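Local coordinates for protein tRNA (adenine(22)-N(1))-methyltransferase (Bacillus subtilis, PDB 6Q56) that uses S-adenosyl-L-methionine to methylate N1 of adenosine 22 in tRNA, yielding N(1)-methyladenosine, at residues 197-208 / 220-231. The protein carries 2 engineered substitutions. Residues are numbered along the deposited sequence; the frame is centred on the assembly and turned at random.
Sequences ELQHTQSIYEQI and KLKELADRMELL
M228 runs alongside T201, the two side chains passing in opposite directions, and ends against Q202. CB meets CD1 of L198, CG presses on T201 CG2 at 3.3 Å, tighter than usual for two carbons, SD lies beside Q202 CG and obliquely to the Y205 ring, 4.6 Å from its centroid, a Met-aromatic contact, and CE, turned by the bend at chi3 (53°), finishes 3.4 Å from Q202 CG. Helices 188-210 and 215-234 pack as an antiparallel coiled-coil hairpin beyond the Rossmann-like methyltransferase core; the segment axes come within 9.4 Å, their N-to-C directions 154° apart. Knobs fit into holes from both sides: L224 sits among T201, I204, Y205 and I208, while Y205 drops among L221, L224, A225 and M228. With CG of Y205 anti to the backbone N (chi1 180°), its ring receives L221 CD2 over one face, a CH-pi contact 3.8 Å from the centroid. T201 OG1 donates a hydrogen bond to E197 O at 3.0 Å, from above the carbonyl plane, leaving CG2 for M228 and L224; a serine here would keep the hydroxyl, but without CG2 it would probably leave a gap facing M228 CG and L224 CD2. L231 CD1 packs 3.6 Å from L198 CA, and L231 also touches W194 and L177.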
loop_
_atom_site.group_PDB
_atom_site.type_symbol
_atom_site.label_atom_id
_atom_site.label_comp_id
_atom_site.label_asym_id
_atom_site.label_seq_id
_atom_site.Cartn_x
_atom_site.Cartn_y
_atom_site.Cartn_z
ATOM N N GLU A 197 10.933 -5.855 14.540
ATOM C CA GLU A 197 11.509 -4.603 14.076
ATOM C C GLU A 197 12.184 -3.884 15.229
ATOM O O GLU A 197 13.246 -3.308 15.074
ATOM C CB GLU A 197 10.440 -3.703 13.466
ATOM C CG GLU A 197 10.965 -2.374 12.965
ATOM C CD GLU A 197 11.866 -2.510 11.758
ATOM O OE1 GLU A 197 11.780 -3.533 11.058
ATOM O OE2 GLU A 197 12.660 -1.586 11.505
ATOM N N LEU A 198 11.550 -3.919 16.387
ATOM C CA LEU A 198 12.099 -3.267 17.554
ATOM C C LEU A 198 13.392 -3.964 17.946
ATOM O O LEU A 198 14.390 -3.317 18.229
ATOM C CB LEU A 198 11.104 -3.294 18.702
ATOM C CG LEU A 198 11.673 -3.028 20.089
ATOM C CD1 LEU A 198 12.262 -1.635 20.197
ATOM C CD2 LEU A 198 10.597 -3.237 21.130
ATOM N N GLN A 199 13.370 -5.289 17.956
ATOM C CA GLN A 199 14.549 -6.048 18.308
ATOM C C GLN A 199 15.662 -5.690 17.350
ATOM O O GLN A 199 16.803 -5.530 17.754
ATOM C CB GLN A 199 14.272 -7.544 18.262
ATOM C CG GLN A 199 13.331 -8.021 19.350
ATOM C CD GLN A 199 12.873 -9.456 19.149
ATOM O OE1 GLN A 199 13.200 -10.094 18.148
ATOM N NE2 GLN A 199 12.114 -9.968 20.101
ATOM N N HIS A 200 15.331 -5.553 16.076
ATOM C CA HIS A 200 16.338 -5.213 15.091
ATOM C C HIS A 200 16.860 -3.800 15.292
ATOM O O HIS A 200 18.008 -3.517 14.991
ATOM C CB HIS A 200 15.808 -5.374 13.674
ATOM C CG HIS A 200 16.794 -4.976 12.625
ATOM N ND1 HIS A 200 16.477 -4.138 11.581
ATOM C CD2 HIS A 200 18.103 -5.280 12.479
ATOM C CE1 HIS A 200 17.544 -3.955 10.828
ATOM N NE2 HIS A 200 18.545 -4.634 11.352
ATOM N N THR A 201 16.014 -2.917 15.802
ATOM C CA THR A 201 16.414 -1.548 16.045
ATOM C C THR A 201 17.368 -1.504 17.229
ATOM O O THR A 201 18.382 -0.842 17.185
ATOM C CB THR A 201 15.205 -0.646 16.324
ATOM O OG1 THR A 201 14.395 -0.556 15.152
ATOM C CG2 THR A 201 15.653 0.729 16.703
ATOM N N GLN A 202 17.038 -2.228 18.286
ATOM C CA GLN A 202 17.884 -2.262 19.470
ATOM C C GLN A 202 19.280 -2.788 19.152
ATOM O O GLN A 202 20.264 -2.298 19.676
ATOM C CB GLN A 202 17.246 -3.116 20.558
ATOM C CG GLN A 202 15.910 -2.581 21.021
ATOM C CD GLN A 202 15.119 -3.587 21.821
ATOM O OE1 GLN A 202 15.163 -4.788 21.553
ATOM N NE2 GLN A 202 14.377 -3.102 22.807
ATOM N N SER A 203 19.357 -3.777 18.279
ATOM C CA SER A 203 20.637 -4.353 17.909
ATOM C C SER A 203 21.511 -3.330 17.208
ATOM O O SER A 203 22.720 -3.318 17.382
ATOM C CB SER A 203 20.436 -5.582 17.023
ATOM O OG SER A 203 19.728 -6.593 17.714
ATOM N N ILE A 204 20.905 -2.476 16.407
ATOM C CA ILE A 204 21.673 -1.469 15.715
ATOM C C ILE A 204 22.080 -0.390 16.708
ATOM O O ILE A 204 23.155 0.185 16.606
ATOM C CB ILE A 204 20.888 -0.859 14.549
ATOM C CG1 ILE A 204 20.596 -1.923 13.502
ATOM C CG2 ILE A 204 21.675 0.265 13.912
ATOM C CD1 ILE A 204 19.811 -1.409 12.320
ATOM N N TYR A 205 21.218 -0.146 17.686
ATOM C CA TYR A 205 21.471 0.861 18.704
ATOM C C TYR A 205 22.676 0.466 19.529
ATOM O O TYR A 205 23.588 1.252 19.728
ATOM C CB TYR A 205 20.256 1.017 19.609
ATOM C CG TYR A 205 20.419 2.030 20.705
ATOM C CD1 TYR A 205 20.191 3.375 20.475
ATOM C CD2 TYR A 205 20.793 1.639 21.974
ATOM C CE1 TYR A 205 20.333 4.301 21.481
ATOM C CE2 TYR A 205 20.939 2.559 22.983
ATOM C CZ TYR A 205 20.707 3.885 22.732
ATOM O OH TYR A 205 20.855 4.784 23.742
ATOM N N GLU A 206 22.665 -0.769 20.004
ATOM C CA GLU A 206 23.760 -1.291 20.802
ATOM C C GLU A 206 24.999 -1.444 19.940
ATOM O O GLU A 206 26.111 -1.299 20.409
ATOM C CB GLU A 206 23.374 -2.626 21.425
ATOM C CG GLU A 206 22.255 -2.511 22.440
ATOM C CD GLU A 206 21.861 -3.847 23.010
ATOM O OE1 GLU A 206 22.661 -4.788 22.884
ATOM O OE2 GLU A 206 20.760 -3.955 23.580
ATOM N N GLN A 207 24.789 -1.743 18.670
ATOM C CA GLN A 207 25.888 -1.913 17.734
ATOM C C GLN A 207 26.595 -0.579 17.527
ATOM O O GLN A 207 27.818 -0.509 17.527
ATOM C CB GLN A 207 25.365 -2.479 16.416
ATOM C CG GLN A 207 26.328 -2.465 15.249
ATOM C CD GLN A 207 25.664 -2.937 13.976
ATOM O OE1 GLN A 207 25.154 -4.052 13.913
ATOM N NE2 GLN A 207 25.650 -2.087 12.963
ATOM N N ILE A 208 25.819 0.482 17.354
ATOM C CA ILE A 208 26.394 1.801 17.158
ATOM C C ILE A 208 26.910 2.335 18.489
ATOM O O ILE A 208 27.797 3.171 18.526
ATOM C CB ILE A 208 25.375 2.771 16.547
ATOM C CG1 ILE A 208 25.075 2.361 15.107
ATOM C CG2 ILE A 208 25.892 4.199 16.589
ATOM C CD1 ILE A 208 24.095 3.264 14.401
ATOM N N LYS A 220 22.671 9.121 15.054
ATOM C CA LYS A 220 22.100 7.862 14.594
ATOM C C LYS A 220 21.444 7.129 15.749
ATOM O O LYS A 220 20.465 6.424 15.567
ATOM C CB LYS A 220 23.171 6.972 13.970
ATOM C CG LYS A 220 23.643 7.411 12.594
ATOM C CD LYS A 220 24.790 6.539 12.106
ATOM C CE LYS A 220 25.201 6.874 10.682
ATOM N NZ LYS A 220 25.515 8.315 10.503
ATOM N N LEU A 221 21.989 7.303 16.943
ATOM C CA LEU A 221 21.444 6.655 18.116
ATOM C C LEU A 221 20.155 7.333 18.559
ATOM O O LEU A 221 19.203 6.670 18.939
ATOM C CB LEU A 221 22.462 6.660 19.245
ATOM C CG LEU A 221 23.651 5.717 19.052
ATOM C CD1 LEU A 221 24.853 6.222 19.824
ATOM C CD2 LEU A 221 23.306 4.294 19.453
ATOM N N LYS A 222 20.132 8.654 18.498
ATOM C CA LYS A 222 18.956 9.410 18.889
ATOM C C LYS A 222 17.736 8.953 18.104
ATOM O O LYS A 222 16.649 8.835 18.647
ATOM C CB LYS A 222 19.165 10.910 18.678
ATOM C CG LYS A 222 17.961 11.736 19.096
ATOM C CD LYS A 222 18.117 13.219 18.803
ATOM C CE LYS A 222 16.795 13.950 18.999
ATOM N NZ LYS A 222 16.910 15.420 18.806
ATOM N N GLU A 223 17.929 8.697 16.820
ATOM C CA GLU A 223 16.838 8.269 15.959
ATOM C C GLU A 223 16.418 6.844 16.238
ATOM O O GLU A 223 15.249 6.520 16.152
ATOM C CB GLU A 223 17.224 8.436 14.505
ATOM C CG GLU A 223 17.501 9.875 14.138
ATOM C CD GLU A 223 17.947 10.032 12.707
ATOM O OE1 GLU A 223 18.405 9.040 12.122
ATOM O OE2 GLU A 223 17.836 11.144 12.171
ATOM N N LEU A 224 17.374 5.995 16.579
ATOM C CA LEU A 224 17.066 4.615 16.896
ATOM C C LEU A 224 16.251 4.599 18.176
ATOM O O LEU A 224 15.264 3.891 18.285
ATOM C CB LEU A 224 18.341 3.799 17.052
ATOM C CG LEU A 224 19.119 3.604 15.759
ATOM C CD1 LEU A 224 20.495 3.022 16.015
ATOM C CD2 LEU A 224 18.328 2.718 14.828
ATOM N N ALA A 225 16.681 5.404 19.141
ATOM C CA ALA A 225 15.995 5.509 20.421
ATOM C C ALA A 225 14.563 5.970 20.196
ATOM O O ALA A 225 13.635 5.382 20.715
ATOM C CB ALA A 225 16.726 6.466 21.342
ATOM N N ASP A 226 14.393 7.031 19.422
ATOM C CA ASP A 226 13.068 7.549 19.136
ATOM C C ASP A 226 12.224 6.427 18.546
ATOM O O ASP A 226 11.083 6.229 18.931
ATOM C CB ASP A 226 13.141 8.733 18.174
ATOM C CG ASP A 226 11.789 9.374 17.929
ATOM O OD1 ASP A 226 11.202 9.928 18.879
ATOM O OD2 ASP A 226 11.311 9.332 16.784
ATOM N N ARG A 227 12.812 5.685 17.618
ATOM C CA ARG A 227 12.128 4.576 16.975
ATOM C C ARG A 227 11.785 3.498 17.989
ATOM O O ARG A 227 10.684 2.976 17.989
ATOM C CB ARG A 227 12.982 3.997 15.851
ATOM C CG ARG A 227 12.367 2.808 15.141
ATOM C CD ARG A 227 11.040 3.159 14.507
ATOM N NE ARG A 227 11.187 3.993 13.319
ATOM C CZ ARG A 227 11.322 3.519 12.086
ATOM N NH1 ARG A 227 11.340 2.217 11.869
ATOM N NH2 ARG A 227 11.443 4.354 11.073
ATOM N N MET A 228 12.736 3.166 18.850
ATOM C CA MET A 228 12.515 2.145 19.861
ATOM C C MET A 228 11.377 2.525 20.792
ATOM O O MET A 228 10.482 1.736 21.024
ATOM C CB MET A 228 13.790 1.887 20.662
ATOM C CG MET A 228 14.863 1.155 19.883
ATOM S SD MET A 228 16.470 1.176 20.685
ATOM C CE MET A 228 16.041 0.543 22.293
ATOM N N GLU A 229 11.416 3.734 21.328
ATOM C CA GLU A 229 10.372 4.176 22.236
ATOM C C GLU A 229 9.031 4.132 21.535
ATOM O O GLU A 229 8.038 3.694 22.100
ATOM C CB GLU A 229 10.648 5.587 22.748
ATOM C CG GLU A 229 9.464 6.240 23.436
ATOM C CD GLU A 229 9.018 5.508 24.682
ATOM O OE1 GLU A 229 9.850 4.842 25.320
ATOM O OE2 GLU A 229 7.832 5.609 25.025
ATOM N N LEU A 230 9.028 4.591 20.295
ATOM C CA LEU A 230 7.825 4.616 19.475
ATOM C C LEU A 230 7.226 3.227 19.362
ATOM O O LEU A 230 6.039 3.025 19.600
ATOM C CB LEU A 230 8.152 5.141 18.083
ATOM C CG LEU A 230 6.968 5.595 17.250
ATOM C CD1 LEU A 230 7.444 6.406 16.065
ATOM C CD2 LEU A 230 6.149 4.402 16.797
ATOM N N LEU A 231 8.060 2.268 18.997
ATOM C CA LEU A 231 7.615 0.899 18.857
ATOM C C LEU A 231 7.193 0.336 20.204
ATOM O O LEU A 231 6.226 -0.399 20.303
ATOM C CB LEU A 231 8.711 0.039 18.238
ATOM C CG LEU A 231 9.000 0.363 16.778
ATOM C CD1 LEU A 231 10.087 -0.541 16.235
ATOM C CD2 LEU A 231 7.732 0.259 15.952
#